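Side-chain contacts in 2-dehydropantoate 2-reductase (Porphyromonas gingivalis, PDB 2QYT), which probably catalyses the NADPH-dependent reduction of ketopantoate to pantoate, the second step from 3-methyl-2-oxobutanoate in pantothenate biosynthesis: residues V140-R145 and I152-D157; R98-I103 and E124-Y129; L230-E235 and L301-R306. One frame throughout, in Å; residues are numbered along the deposited sequence.

How the contacts relate
The three contacts follow one another along the chain in the order 2, 1, 3, and none touches another. Contacts 2 and 1 belong to the N-terminal, Rossmann-type half of the reductase: contact 2 pairs helices 96-103 and 122-126 beside the five-stranded parallel sheet, while contact 1 is a hairpin in the separate mixed sheet. Their centres lie about 26 Å apart on opposite sides of the chain's centre, although strand 137-148 is the next element after helix 122-126. Contact 3 sits in the helical C-terminal half, its centre about 29 Å from that of contact 1 and about 31 Å from that of contact 2. Together they sample the two-domain build of the ketopantoate reductase family.

Contact 1 (V140-R145 and I152-D157); sequences VYISAR and ITLEAD. With EDO (1,2-ethanediol), chain J.
I152 enters an antiparallel beta hairpin, strands 137-148 and 151-154, through its CA, which makes a CA-H...O contact with R145 O, while its CG2 leans over the same oxygen at 3.6 Å. Its side chain otherwise packs on L58 and V60 of the neighbouring strand 58-61. T153 forms the hydrogen-bonded pair with R145: T153 N gives a nearly straight bond to R145 O (2.9 Å, 169° at the hydrogen), and R145 N returns a more bent one to T153 O. In the R145 conformer given, one of two deposited, the two side chains run side by side, with T153 CB over the rim of one guanidinium face; that placement is less certain than the backbone bonds. T153 OG1 bonds instead to S147 OG, nearer the turn. L154, on the other face, makes the non-hydrogen-bonded pair with A144; its CD1 rests 3.8 Å from A144 CB, and its CD2 is a looser neighbour of I142 CD1. Y22 of helix 18-33 touches both L154 and I142 on this side. At E155 the chain begins to turn a corner. E155 N still reaches S143 O at 3.0 Å, 162° at the hydrogen, and with CG set between the backbone N and the carbonyl carbon (chi1 64°) its side chain lies against S143, E155 CG to S143 CB 3.5 Å. Beyond it direct pairing gives way to a bridge: one water accepts from S143 N and donates to A156 O. D157 O takes a 2.7 Å hydrogen bond from O1 of an ethanediol, probably a crystallisation additive; the same molecule also bonds to E159 O.

Contact 2 (R98-I103 and E124-Y129); sequences RGVAEI and ERMRTY
Two helices flanking the parallel sheet of the Rossmann-type domain, 96-103 and 122-126, meet here through V100, I103 and M126, with strand 111-115 lying between the two helices in the chain. M126 is a selenomethionine, and its terminal methyl does all the touching. M126 CE comes 3.9 Å from V100 CG2 and 4.0 Å from I103 CD1, bringing the two branched side chains of one helix to a single methyl of the other. The M126 chain leaves its backbone with CG anti to the carbonyl carbon, then bends at the last torsion (chi3 56°), which turns CE toward helix 96-103. V100 and M126 slide past each other in opposite directions, whereas I103 meets M126 at about a right angle. V100 and M126 are also the nearest pair across the two segments by backbone, their CA atoms 7.2 Å apart. Sheet residues cover the same spot: I113 and F89 touch both I103 and M126, and F14 also packs on I103. M96, from the first turn of helix 96-103, reaches M126 as well. No hydrogen bond joins the two segments; three buried, apolar side chains make the contact, so what they contribute to holding the helices together is probably dispersion and the exclusion of water.

Contact 3 (L230-E235 and L301-R306); sequences LLSLLE and LPMYKR
The short segments 230-235 of helix 227-244 and 302-306 of helix 302-309 cross steeply, their axes 9.1 Å apart at closest and their directions at 110°, with L233 and M303 nearest at the CA atoms (6.3 Å). L233 stands between M303 and Y304 and crosses each of them at about a right angle. Its CD1 presses on M303 CG at 3.2 Å, tighter than usual for two carbons. The same methyl lies over one face of the Y304 ring in a CH-pi contact, 4.3 Å from the centroid and 28° off the normal. The ring edge is used as well: L233 O lies in the ring plane, 3.5 Å from Y304 CE1. M303, a selenomethionine, has CG anti to the backbone N (chi1 -163°) and folds at the next two torsions, laying its CE 3.9 Å from S232 CB. Polar ends look elsewhere, S232 OG to P228 O and Y304 OH to S206 OG of helix 194-215. One turn along from S232, E236 accepts from the amides of M303 and Y304 at the start of the second helix. This is helix-on-helix packing within the all-helical C-terminal domain of ketopantoate reductases, related to that of 6-phosphogluconate dehydrogenase.

Contact 1 (V140-R145 and I152-D157)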
ATOM      1  N   VAL A 140       1.292   2.590  -3.008  1.00 20.23           N
ATOM      2  CA  VAL A 140       0.477   3.732  -3.463  1.00 17.91           C
ATOM      3  C   VAL A 140       1.001   5.013  -2.838  1.00 17.53           C
ATOM      4  O   VAL A 140       1.609   4.977  -1.777  1.00 17.23           O
ATOM      5  CB  VAL A 140      -1.040   3.504  -3.191  1.00 18.32           C
ATOM      6  CG1 VAL A 140      -1.540   2.269  -3.932  1.00 17.51           C
ATOM      7  CG2 VAL A 140      -1.356   3.372  -1.696  1.00 15.59           C
ATOM      8  N   TYR A 141       0.869   6.136  -3.545  1.00 17.51           N
ATOM      9  CA  TYR A 141       1.083   7.456  -2.967  1.00 16.30           C
ATOM     10  C   TYR A 141      -0.250   8.175  -3.090  1.00 16.30           C
ATOM     11  O   TYR A 141      -0.715   8.476  -4.188  1.00 15.04           O
ATOM     12  CB  TYR A 141       2.166   8.229  -3.718  1.00 17.28           C
ATOM     13  CG  TYR A 141       3.555   7.705  -3.525  1.00 16.33           C
ATOM     14  CD1 TYR A 141       4.396   8.274  -2.598  1.00 17.53           C
ATOM     15  CD2 TYR A 141       4.013   6.608  -4.239  1.00 18.29           C
ATOM     16  CE1 TYR A 141       5.719   7.803  -2.416  1.00 20.21           C
ATOM     17  CE2 TYR A 141       5.315   6.116  -4.051  1.00 18.72           C
ATOM     18  CZ  TYR A 141       6.158   6.710  -3.142  1.00 18.88           C
ATOM     19  OH  TYR A 141       7.437   6.215  -2.946  1.00 17.84           O
ATOM     20  N   ILE A 142      -0.886   8.401  -1.954  1.00 16.33           N
ATOM     21  CA  ILE A 142      -2.246   8.897  -1.936  1.00 17.32           C
ATOM     22  C   ILE A 142      -2.532   9.369  -0.528  1.00 19.03           C
ATOM     23  O   ILE A 142      -2.086   8.714   0.436  1.00 20.47           O
ATOM     24  CB  ILE A 142      -3.303   7.834  -2.399  1.00 17.38           C
ATOM     25  CG1 ILE A 142      -4.657   8.508  -2.756  1.00 15.77           C
ATOM     26  CG2 ILE A 142      -3.386   6.592  -1.434  1.00 17.86           C
ATOM     27  CD1 ILE A 142      -5.863   7.478  -3.086  1.00 15.08           C
ATOM     28  N   SER A 143      -3.231  10.502  -0.414  1.00 18.23           N
ATOM     29  CA  SER A 143      -3.575  11.097   0.868  1.00 19.16           C
ATOM     30  C   SER A 143      -5.057  10.940   1.145  1.00 19.00           C
ATOM     31  O   SER A 143      -5.843  11.868   0.975  1.00 19.65           O
ATOM     32  CB  SER A 143      -3.230  12.579   0.834  1.00 19.77           C
ATOM     33  OG  SER A 143      -1.830  12.712   0.658  1.00 26.23           O
ATOM     34  N   ALA A 144      -5.439   9.759   1.593  1.00 19.74           N
ATOM     35  CA  ALA A 144      -6.837   9.356   1.665  1.00 19.94           C
ATOM     36  C   ALA A 144      -7.109   8.695   2.984  1.00 20.21           C
ATOM     37  O   ALA A 144      -6.261   7.963   3.509  1.00 21.36           O
ATOM     38  CB  ALA A 144      -7.145   8.420   0.548  1.00 20.00           C
ATOM     39  N   ARG A 145      -8.299   8.950   3.515  1.00 19.38           N
ATOM     40  CA  ARG A 145      -8.698   8.643   4.893  0.50 18.95           C
ATOM     41  C   ARG A 145     -10.136   8.128   4.874  1.00 18.45           C
ATOM     42  O   ARG A 145     -10.953   8.779   4.229  1.00 17.82           O
ATOM     43  CB  ARG A 145      -8.749   9.999   5.607  0.50 18.92           C
ATOM     44  CG  ARG A 145      -8.131  10.100   6.952  0.50 18.05           C
ATOM     45  CD  ARG A 145      -8.040  11.607   7.358  0.50 19.72           C
ATOM     46  NE  ARG A 145      -9.340  12.292   7.466  0.50 19.54           N
ATOM     47  CZ  ARG A 145      -9.656  13.453   6.894  0.50 18.52           C
ATOM     48  NH1 ARG A 145      -8.774  14.125   6.141  0.50 17.20           N
ATOM     49  NH2 ARG A 145     -10.868  13.951   7.091  0.50 16.64           N
ATOM     50  N   ILE A 152     -15.005   8.245   2.244  1.00 16.71           N
ATOM     51  CA  ILE A 152     -13.580   8.461   2.059  1.00 16.31           C
ATOM     52  C   ILE A 152     -13.355   9.932   1.700  1.00 16.79           C
ATOM     53  O   ILE A 152     -14.070  10.516   0.846  1.00 16.01           O
ATOM     54  CB  ILE A 152     -12.985   7.580   0.897  1.00 16.47           C
ATOM     55  CG1 ILE A 152     -13.402   6.094   1.056  1.00 17.65           C
ATOM     56  CG2 ILE A 152     -11.494   7.662   0.851  1.00 14.78           C
ATOM     57  CD1 ILE A 152     -13.121   5.511   2.488  1.00 20.95           C
ATOM     58  N   THR A 153     -12.349  10.520   2.336  1.00 14.55           N
ATOM     59  CA  THR A 153     -11.924  11.860   2.005  1.00 16.09           C
ATOM     60  C   THR A 153     -10.469  11.818   1.519  1.00 16.11           C
ATOM     61  O   THR A 153      -9.611  11.200   2.170  1.00 15.40           O
ATOM     62  CB  THR A 153     -11.978  12.759   3.257  1.00 14.88           C
ATOM     63  OG1 THR A 153     -13.336  12.745   3.735  1.00 16.13           O
ATOM     64  CG2 THR A 153     -11.515  14.201   2.954  1.00 15.00           C
ATOM     65  N   LEU A 154     -10.226  12.435   0.370  1.00 15.52           N
ATOM     66  CA  LEU A 154      -8.882  12.734  -0.089  1.00 16.12           C
ATOM     67  C   LEU A 154      -8.560  14.161   0.156  1.00 17.35           C
ATOM     68  O   LEU A 154      -9.324  15.083  -0.186  1.00 17.32           O
ATOM     69  CB  LEU A 154      -8.696  12.469  -1.579  1.00 17.13           C
ATOM     70  CG  LEU A 154      -8.468  11.048  -2.072  1.00 16.89           C
ATOM     71  CD1 LEU A 154      -9.656  10.192  -1.733  1.00 14.41           C
ATOM     72  CD2 LEU A 154      -8.210  11.087  -3.607  1.00 15.71           C
ATOM     73  N   GLU A 155      -7.384  14.390   0.704  1.00 17.80           N
ATOM     74  CA  GLU A 155      -7.072  15.751   0.959  1.00 19.54           C
ATOM     75  C   GLU A 155      -6.410  16.358  -0.270  1.00 19.32           C
ATOM     76  O   GLU A 155      -6.232  17.555  -0.350  1.00 18.19           O
ATOM     77  CB  GLU A 155      -6.260  15.885   2.246  1.00 20.58           C
ATOM     78  CG  GLU A 155      -4.946  15.257   2.209  1.00 23.22           C
ATOM     79  CD  GLU A 155      -4.177  15.533   3.494  1.00 27.74           C
ATOM     80  OE1 GLU A 155      -4.626  15.043   4.572  1.00 31.48           O
ATOM     81  OE2 GLU A 155      -3.140  16.224   3.397  1.00 23.14           O
ATOM     82  N   ALA A 156      -6.065  15.513  -1.238  1.00 18.92           N
ATOM     83  CA  ALA A 156      -5.559  16.015  -2.517  1.00 20.30           C
ATOM     84  C   ALA A 156      -6.021  15.028  -3.574  1.00 20.66           C
ATOM     85  O   ALA A 156      -6.136  13.848  -3.292  1.00 20.87           O
ATOM     86  CB  ALA A 156      -4.054  16.144  -2.515  1.00 18.49           C
ATOM     87  N   ASP A 157      -6.276  15.512  -4.782  1.00 21.67           N
ATOM     88  CA  ASP A 157      -6.655  14.628  -5.878  1.00 23.10           C
ATOM     89  C   ASP A 157      -5.579  13.650  -6.379  1.00 22.79           C
ATOM     90  O   ASP A 157      -5.914  12.527  -6.778  1.00 25.66           O
ATOM     91  CB  ASP A 157      -7.173  15.445  -7.051  1.00 23.43           C
ATOM     92  CG  ASP A 157      -8.609  15.744  -6.929  1.00 20.98           C
ATOM     93  OD1 ASP A 157      -9.434  14.799  -6.921  1.00 23.18           O
ATOM     94  OD2 ASP A 157      -8.915  16.926  -6.805  1.00 18.35           O
TER
HETATM   95  C1  EDO J 323      -5.730  11.685  -9.928  1.00 20.75           C
HETATM   96  O1  EDO J 323      -6.812  11.341  -9.079  1.00 20.83           O
HETATM   97  C2  EDO J 323      -4.953  10.454 -10.333  1.00 20.76           C
HETATM   98  O2  EDO J 323      -3.667  10.628  -9.727  1.00 23.78           O
HETATM   99  O   HOH W   1      -4.141  12.201  -2.586  1.00  2.00           O

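Contact 2 (R98-I103 and E124-Y129)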
ATOM      1  N   ARG A  98      -3.630 -14.274   9.901  1.00 17.72           N
ATOM      2  CA  ARG A  98      -5.063 -14.067   9.906  1.00 17.16           C
ATOM      3  C   ARG A  98      -5.582 -13.463   8.611  1.00 16.14           C
ATOM      4  O   ARG A  98      -6.602 -13.926   8.096  1.00 14.33           O
ATOM      5  CB  ARG A  98      -5.468 -13.185  11.080  1.00 18.57           C
ATOM      6  CG  ARG A  98      -6.927 -12.886  11.145  1.00 21.86           C
ATOM      7  CD  ARG A  98      -7.291 -12.295  12.501  1.00 30.40           C
ATOM      8  NE  ARG A  98      -8.682 -11.808  12.471  1.00 36.58           N
ATOM      9  CZ  ARG A  98      -9.374 -11.362  13.527  1.00 37.05           C
ATOM     10  NH1 ARG A  98      -8.849 -11.341  14.752  1.00 36.70           N
ATOM     11  NH2 ARG A  98     -10.614 -10.944  13.354  1.00 36.85           N
ATOM     12  N   GLY A  99      -4.903 -12.438   8.081  1.00 14.47           N
ATOM     13  CA  GLY A  99      -5.291 -11.857   6.790  1.00 13.70           C
ATOM     14  C   GLY A  99      -5.317 -12.907   5.665  1.00 14.31           C
ATOM     15  O   GLY A  99      -6.226 -12.915   4.858  1.00 16.00           O
ATOM     16  N   VAL A 100      -4.338 -13.797   5.611  1.00 13.52           N
ATOM     17  CA  VAL A 100      -4.321 -14.824   4.564  1.00 14.75           C
ATOM     18  C   VAL A 100      -5.530 -15.791   4.785  1.00 14.05           C
ATOM     19  O   VAL A 100      -6.301 -16.038   3.850  1.00 14.10           O
ATOM     20  CB  VAL A 100      -2.925 -15.521   4.456  1.00 13.59           C
ATOM     21  CG1 VAL A 100      -2.975 -16.915   3.678  1.00 15.92           C
ATOM     22  CG2 VAL A 100      -1.848 -14.499   3.919  1.00 15.84           C
ATOM     23  N   ALA A 101      -5.720 -16.270   6.016  1.00 13.28           N
ATOM     24  CA  ALA A 101      -6.876 -17.143   6.320  1.00 13.52           C
ATOM     25  C   ALA A 101      -8.240 -16.555   5.858  1.00 14.38           C
ATOM     26  O   ALA A 101      -9.065 -17.270   5.258  1.00 13.49           O
ATOM     27  CB  ALA A 101      -6.904 -17.492   7.780  1.00 12.74           C
ATOM     28  N   GLU A 102      -8.434 -15.251   6.071  1.00 14.12           N
ATOM     29  CA  GLU A 102      -9.682 -14.557   5.779  1.00 15.74           C
ATOM     30  C   GLU A 102      -9.922 -14.313   4.314  1.00 15.21           C
ATOM     31  O   GLU A 102     -11.059 -14.254   3.884  1.00 16.30           O
ATOM     32  CB  GLU A 102      -9.720 -13.192   6.474  1.00 16.52           C
ATOM     33  CG  GLU A 102      -9.272 -13.249   7.922  1.00 22.79           C
ATOM     34  CD  GLU A 102     -10.401 -13.356   8.890  1.00 30.56           C
ATOM     35  OE1 GLU A 102     -11.557 -13.411   8.428  1.00 36.24           O
ATOM     36  OE2 GLU A 102     -10.132 -13.385  10.117  1.00 35.26           O
ATOM     37  N   ILE A 103      -8.873 -14.132   3.531  1.00 14.46           N
ATOM     38  CA  ILE A 103      -9.059 -13.940   2.104  1.00 13.23           C
ATOM     39  C   ILE A 103      -9.051 -15.263   1.293  1.00 12.52           C
ATOM     40  O   ILE A 103      -9.380 -15.255   0.112  1.00 12.81           O
ATOM     41  CB  ILE A 103      -8.003 -12.917   1.511  1.00 13.34           C
ATOM     42  CG1 ILE A 103      -6.610 -13.544   1.469  1.00 11.73           C
ATOM     43  CG2 ILE A 103      -8.045 -11.558   2.281  1.00 14.12           C
ATOM     44  CD1 ILE A 103      -5.535 -12.659   0.755  1.00 10.79           C
ATOM     45  N   GLU A 124       6.692 -10.482   0.676  1.00 16.38           N
ATOM     46  CA  GLU A 124       7.445 -11.619   1.142  1.00 18.48           C
ATOM     47  C   GLU A 124       6.696 -12.381   2.239  1.00 18.25           C
ATOM     48  O   GLU A 124       6.644 -13.619   2.222  1.00 17.84           O
ATOM     49  CB  GLU A 124       8.820 -11.189   1.651  1.00 18.02           C
ATOM     50  CG  GLU A 124       9.827 -10.874   0.543  1.00 23.67           C
ATOM     51  CD  GLU A 124       9.585  -9.518  -0.124  1.00 28.67           C
ATOM     52  OE1 GLU A 124      10.083  -9.347  -1.255  1.00 35.21           O
ATOM     53  OE2 GLU A 124       8.911  -8.631   0.465  1.00 28.89           O
ATOM     54  N   ARG A 125       6.172 -11.620   3.197  1.00 18.73           N
ATOM     55  CA  ARG A 125       5.431 -12.143   4.323  1.00 20.22           C
ATOM     56  C   ARG A 125       4.228 -12.962   3.821  1.00 19.85           C
ATOM     57  O   ARG A 125       4.099 -14.155   4.137  1.00 18.09           O
ATOM     58  CB  ARG A 125       5.026 -10.997   5.261  1.00 19.65           C
ATOM     59  CG  ARG A 125       6.256 -10.347   5.994  1.00 22.48           C
ATOM     60  CD  ARG A 125       5.860  -9.170   6.921  1.00 25.23           C
ATOM     61  NE  ARG A 125       4.843  -9.536   7.927  1.00 36.95           N
ATOM     62  CZ  ARG A 125       4.987 -10.502   8.848  1.00 40.69           C
ATOM     63  NH1 ARG A 125       6.094 -11.245   8.880  1.00 41.85           N
ATOM     64  NH2 ARG A 125       4.010 -10.752   9.723  1.00 41.87           N
HETATM   65  N   MSE A 126       3.416 -12.336   2.980  1.00 20.67           N
HETATM   66  CA  MSE A 126       2.241 -12.963   2.409  1.00 23.71           C
HETATM   67  C   MSE A 126       2.556 -14.163   1.506  1.00 22.62           C
HETATM   68  O   MSE A 126       1.721 -15.049   1.342  1.00 22.31           O
HETATM   69  CB  MSE A 126       1.421 -11.928   1.653  1.00 23.00           C
HETATM   70  CG  MSE A 126       0.816 -10.917   2.558  1.00 26.04           C
HETATM   71 SE   MSE A 126      -0.691  -9.999   1.764  0.65 32.02          SE
HETATM   72  CE  MSE A 126      -1.708 -11.547   1.358  1.00 20.84           C
ATOM     73  N   ARG A 127       3.750 -14.179   0.921  1.00 21.96           N
ATOM     74  CA  ARG A 127       4.204 -15.339   0.158  1.00 22.22           C
ATOM     75  C   ARG A 127       4.624 -16.548   0.999  1.00 22.32           C
ATOM     76  O   ARG A 127       5.084 -17.558   0.440  1.00 22.08           O
ATOM     77  CB  ARG A 127       5.367 -14.974  -0.758  1.00 21.25           C
ATOM     78  CG  ARG A 127       4.937 -14.239  -1.962  1.00 23.07           C
ATOM     79  CD  ARG A 127       6.138 -13.835  -2.832  1.00 25.50           C
ATOM     80  NE  ARG A 127       5.746 -12.788  -3.760  1.00 27.18           N
ATOM     81  CZ  ARG A 127       6.563 -12.173  -4.606  1.00 31.18           C
ATOM     82  NH1 ARG A 127       7.845 -12.503  -4.667  1.00 32.50           N
ATOM     83  NH2 ARG A 127       6.087 -11.232  -5.402  1.00 32.42           N
ATOM     84  N   THR A 128       4.515 -16.442   2.325  1.00 21.25           N
ATOM     85  CA  THR A 128       4.919 -17.541   3.195  1.00 20.05           C
ATOM     86  C   THR A 128       4.015 -18.739   2.886  1.00 19.10           C
ATOM     87  O   THR A 128       4.501 -19.830   2.648  1.00 17.03           O
ATOM     88  CB  THR A 128       4.871 -17.134   4.688  1.00 19.22           C
ATOM     89  OG1 THR A 128       5.899 -16.185   4.919  1.00 22.93           O
ATOM     90  CG2 THR A 128       5.124 -18.279   5.583  1.00 17.48           C
ATOM     91  N   TYR A 129       2.714 -18.509   2.839  1.00 19.30           N
ATOM     92  CA  TYR A 129       1.804 -19.645   2.685  1.00 20.74           C
ATOM     93  C   TYR A 129       1.139 -19.755   1.328  1.00 20.72           C
ATOM     94  O   TYR A 129       0.397 -20.720   1.093  1.00 19.92           O
ATOM     95  CB  TYR A 129       0.724 -19.643   3.763  1.00 21.96           C
ATOM     96  CG  TYR A 129       1.216 -19.530   5.186  1.00 23.32           C
ATOM     97  CD1 TYR A 129       1.768 -20.624   5.855  1.00 22.59           C
ATOM     98  CD2 TYR A 129       1.093 -18.326   5.872  1.00 24.12           C
ATOM     99  CE1 TYR A 129       2.178 -20.521   7.164  1.00 23.23           C
ATOM    100  CE2 TYR A 129       1.507 -18.212   7.172  1.00 23.47           C
ATOM    101  CZ  TYR A 129       2.038 -19.291   7.817  1.00 24.18           C
ATOM    102  OH  TYR A 129       2.456 -19.110   9.131  1.00 26.75           O
TER

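Contact 3 (L230-E235 and L301-R306)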
ATOM      1  N   LEU A 230      18.820  13.706  10.504  1.00  7.27           N
ATOM      2  CA  LEU A 230      17.986  13.289   9.398  1.00  7.63           C
ATOM      3  C   LEU A 230      18.822  12.514   8.385  1.00  7.30           C
ATOM      4  O   LEU A 230      18.469  11.403   8.018  1.00  7.32           O
ATOM      5  CB  LEU A 230      17.247  14.479   8.780  1.00  6.76           C
ATOM      6  CG  LEU A 230      16.032  14.282   7.866  1.00  7.93           C
ATOM      7  CD1 LEU A 230      15.038  13.205   8.300  1.00  5.14           C
ATOM      8  CD2 LEU A 230      15.327  15.611   7.784  1.00  8.34           C
ATOM      9  N   LEU A 231      19.958  13.083   8.011  1.00  6.91           N
ATOM     10  CA  LEU A 231      20.917  12.449   7.106  1.00  6.89           C
ATOM     11  C   LEU A 231      21.505  11.140   7.641  1.00  6.47           C
ATOM     12  O   LEU A 231      21.741  10.202   6.874  1.00  6.81           O
ATOM     13  CB  LEU A 231      22.041  13.419   6.777  1.00  6.16           C
ATOM     14  CG  LEU A 231      23.192  12.965   5.883  1.00  6.92           C
ATOM     15  CD1 LEU A 231      22.674  12.592   4.503  1.00  6.97           C
ATOM     16  CD2 LEU A 231      24.241  14.083   5.787  1.00  7.15           C
ATOM     17  N   SER A 232      21.771  11.091   8.936  1.00  5.77           N
ATOM     18  CA  SER A 232      22.162   9.847   9.572  1.00  6.25           C
ATOM     19  C   SER A 232      21.128   8.734   9.365  1.00  6.39           C
ATOM     20  O   SER A 232      21.509   7.605   9.156  1.00  6.26           O
ATOM     21  CB  SER A 232      22.408  10.047  11.056  1.00  5.65           C
ATOM     22  OG  SER A 232      23.535  10.871  11.200  1.00  6.53           O
ATOM     23  N   LEU A 233      19.845   9.068   9.454  1.00  7.29           N
ATOM     24  CA  LEU A 233      18.747   8.116   9.233  1.00  9.24           C
ATOM     25  C   LEU A 233      18.689   7.662   7.759  1.00  9.93           C
ATOM     26  O   LEU A 233      18.505   6.473   7.455  1.00 10.64           O
ATOM     27  CB  LEU A 233      17.408   8.748   9.658  1.00  8.78           C
ATOM     28  CG  LEU A 233      16.654   8.317  10.922  1.00  9.85           C
ATOM     29  CD1 LEU A 233      17.528   7.886  12.102  1.00  6.35           C
ATOM     30  CD2 LEU A 233      15.660   9.363  11.352  1.00  8.91           C
ATOM     31  N   LEU A 234      18.857   8.619   6.857  1.00 10.34           N
ATOM     32  CA  LEU A 234      18.852   8.356   5.429  1.00 11.29           C
ATOM     33  C   LEU A 234      19.975   7.382   5.032  1.00 11.30           C
ATOM     34  O   LEU A 234      19.744   6.413   4.303  1.00 10.99           O
ATOM     35  CB  LEU A 234      18.948   9.678   4.669  1.00 11.15           C
ATOM     36  CG  LEU A 234      17.736  10.327   3.948  1.00 13.15           C
ATOM     37  CD1 LEU A 234      16.378   9.661   4.142  1.00 13.25           C
ATOM     38  CD2 LEU A 234      17.643  11.850   4.208  1.00 12.11           C
ATOM     39  N   GLU A 235      21.169   7.620   5.562  1.00 11.51           N
ATOM     40  CA  GLU A 235      22.356   6.805   5.273  1.00 11.87           C
ATOM     41  C   GLU A 235      22.226   5.406   5.862  1.00 11.89           C
ATOM     42  O   GLU A 235      22.672   4.428   5.251  1.00 11.39           O
ATOM     43  CB  GLU A 235      23.629   7.465   5.811  1.00 11.72           C
ATOM     44  CG  GLU A 235      24.134   8.670   5.009  1.00 12.10           C
ATOM     45  CD  GLU A 235      25.458   9.222   5.547  1.00 13.22           C
ATOM     46  OE1 GLU A 235      26.105  10.016   4.810  1.00 17.10           O
ATOM     47  OE2 GLU A 235      25.860   8.881   6.697  1.00 13.05           O
ATOM     48  N   LEU A 301      23.555   0.487  13.086  1.00 12.67           N
ATOM     49  CA  LEU A 301      22.726   1.656  12.797  1.00 12.77           C
ATOM     50  C   LEU A 301      22.430   2.362  14.105  1.00 13.05           C
ATOM     51  O   LEU A 301      21.354   2.165  14.676  1.00 12.71           O
ATOM     52  CB  LEU A 301      21.403   1.285  12.113  1.00 12.62           C
ATOM     53  CG  LEU A 301      21.326   0.298  10.947  1.00 12.67           C
ATOM     54  CD1 LEU A 301      19.870   0.151  10.539  1.00 12.83           C
ATOM     55  CD2 LEU A 301      22.162   0.728   9.752  1.00 13.36           C
ATOM     56  N   PRO A 302      23.393   3.178  14.591  1.00 13.21           N
ATOM     57  CA  PRO A 302      23.259   3.846  15.887  1.00 13.25           C
ATOM     58  C   PRO A 302      22.075   4.812  16.018  1.00 13.18           C
ATOM     59  O   PRO A 302      21.407   4.798  17.046  1.00 12.98           O
ATOM     60  CB  PRO A 302      24.602   4.577  16.056  1.00 13.17           C
ATOM     61  CG  PRO A 302      25.173   4.681  14.690  1.00 13.32           C
ATOM     62  CD  PRO A 302      24.685   3.481  13.944  1.00 13.27           C
HETATM   63  N   MSE A 303      21.825   5.633  15.002  1.00 13.71           N
HETATM   64  CA  MSE A 303      20.734   6.619  15.047  1.00 14.87           C
HETATM   65  C   MSE A 303      19.344   5.982  15.140  1.00 15.23           C
HETATM   66  O   MSE A 303      18.519   6.405  15.959  1.00 15.33           O
HETATM   67  CB  MSE A 303      20.785   7.545  13.829  1.00 15.29           C
HETATM   68  CG  MSE A 303      19.970   8.852  13.962  1.00 17.97           C
HETATM   69 SE   MSE A 303      20.565  10.072  15.412  0.75 24.25          SE
HETATM   70  CE  MSE A 303      22.467  10.253  14.986  1.00 22.23           C
ATOM     71  N   TYR A 304      19.085   4.989  14.286  1.00 15.15           N
ATOM     72  CA  TYR A 304      17.855   4.211  14.372  1.00 15.74           C
ATOM     73  C   TYR A 304      17.708   3.534  15.733  1.00 16.70           C
ATOM     74  O   TYR A 304      16.624   3.545  16.308  1.00 16.85           O
ATOM     75  CB  TYR A 304      17.794   3.172  13.259  1.00 14.99           C
ATOM     76  CG  TYR A 304      16.975   3.600  12.075  1.00 14.61           C
ATOM     77  CD1 TYR A 304      17.573   4.207  10.972  1.00 12.76           C
ATOM     78  CD2 TYR A 304      15.592   3.389  12.049  1.00 15.00           C
ATOM     79  CE1 TYR A 304      16.820   4.609   9.875  1.00 13.50           C
ATOM     80  CE2 TYR A 304      14.821   3.784  10.946  1.00 15.51           C
ATOM     81  CZ  TYR A 304      15.443   4.388   9.868  1.00 14.54           C
ATOM     82  OH  TYR A 304      14.692   4.765   8.787  1.00 14.18           O
ATOM     83  N   LYS A 305      18.799   2.965  16.251  1.00 17.84           N
ATOM     84  CA  LYS A 305      18.770   2.255  17.538  1.00 19.21           C
ATOM     85  C   LYS A 305      18.520   3.189  18.721  1.00 20.30           C
ATOM     86  O   LYS A 305      17.757   2.853  19.618  1.00 20.29           O
ATOM     87  CB  LYS A 305      20.043   1.435  17.749  1.00 19.15           C
ATOM     88  CG  LYS A 305      20.209   0.278  16.773  1.00 19.24           C
ATOM     89  CD  LYS A 305      21.134  -0.796  17.331  1.00 21.42           C
ATOM     90  CE  LYS A 305      22.609  -0.528  17.044  1.00 21.88           C
ATOM     91  NZ  LYS A 305      23.216   0.515  17.922  1.00 22.67           N
ATOM     92  N   ARG A 306      19.159   4.359  18.712  1.00 22.13           N
ATOM     93  CA  ARG A 306      18.904   5.408  19.703  1.00 23.76           C
ATOM     94  C   ARG A 306      17.429   5.815  19.634  1.00 24.68           C
ATOM     95  O   ARG A 306      16.764   5.922  20.659  1.00 24.92           O
ATOM     96  CB  ARG A 306      19.809   6.632  19.453  1.00 23.79           C
ATOM     97  CG  ARG A 306      19.936   7.599  20.635  1.00 24.81           C
ATOM     98  CD  ARG A 306      19.683   9.075  20.246  1.00 27.19           C
ATOM     99  NE  ARG A 306      20.834   9.767  19.640  1.00 28.63           N
ATOM    100  CZ  ARG A 306      20.874  11.072  19.336  1.00 28.80           C
ATOM    101  NH1 ARG A 306      19.833  11.868  19.577  1.00 28.55           N
ATOM    102  NH2 ARG A 306      21.966  11.594  18.784  1.00 28.16           N
TER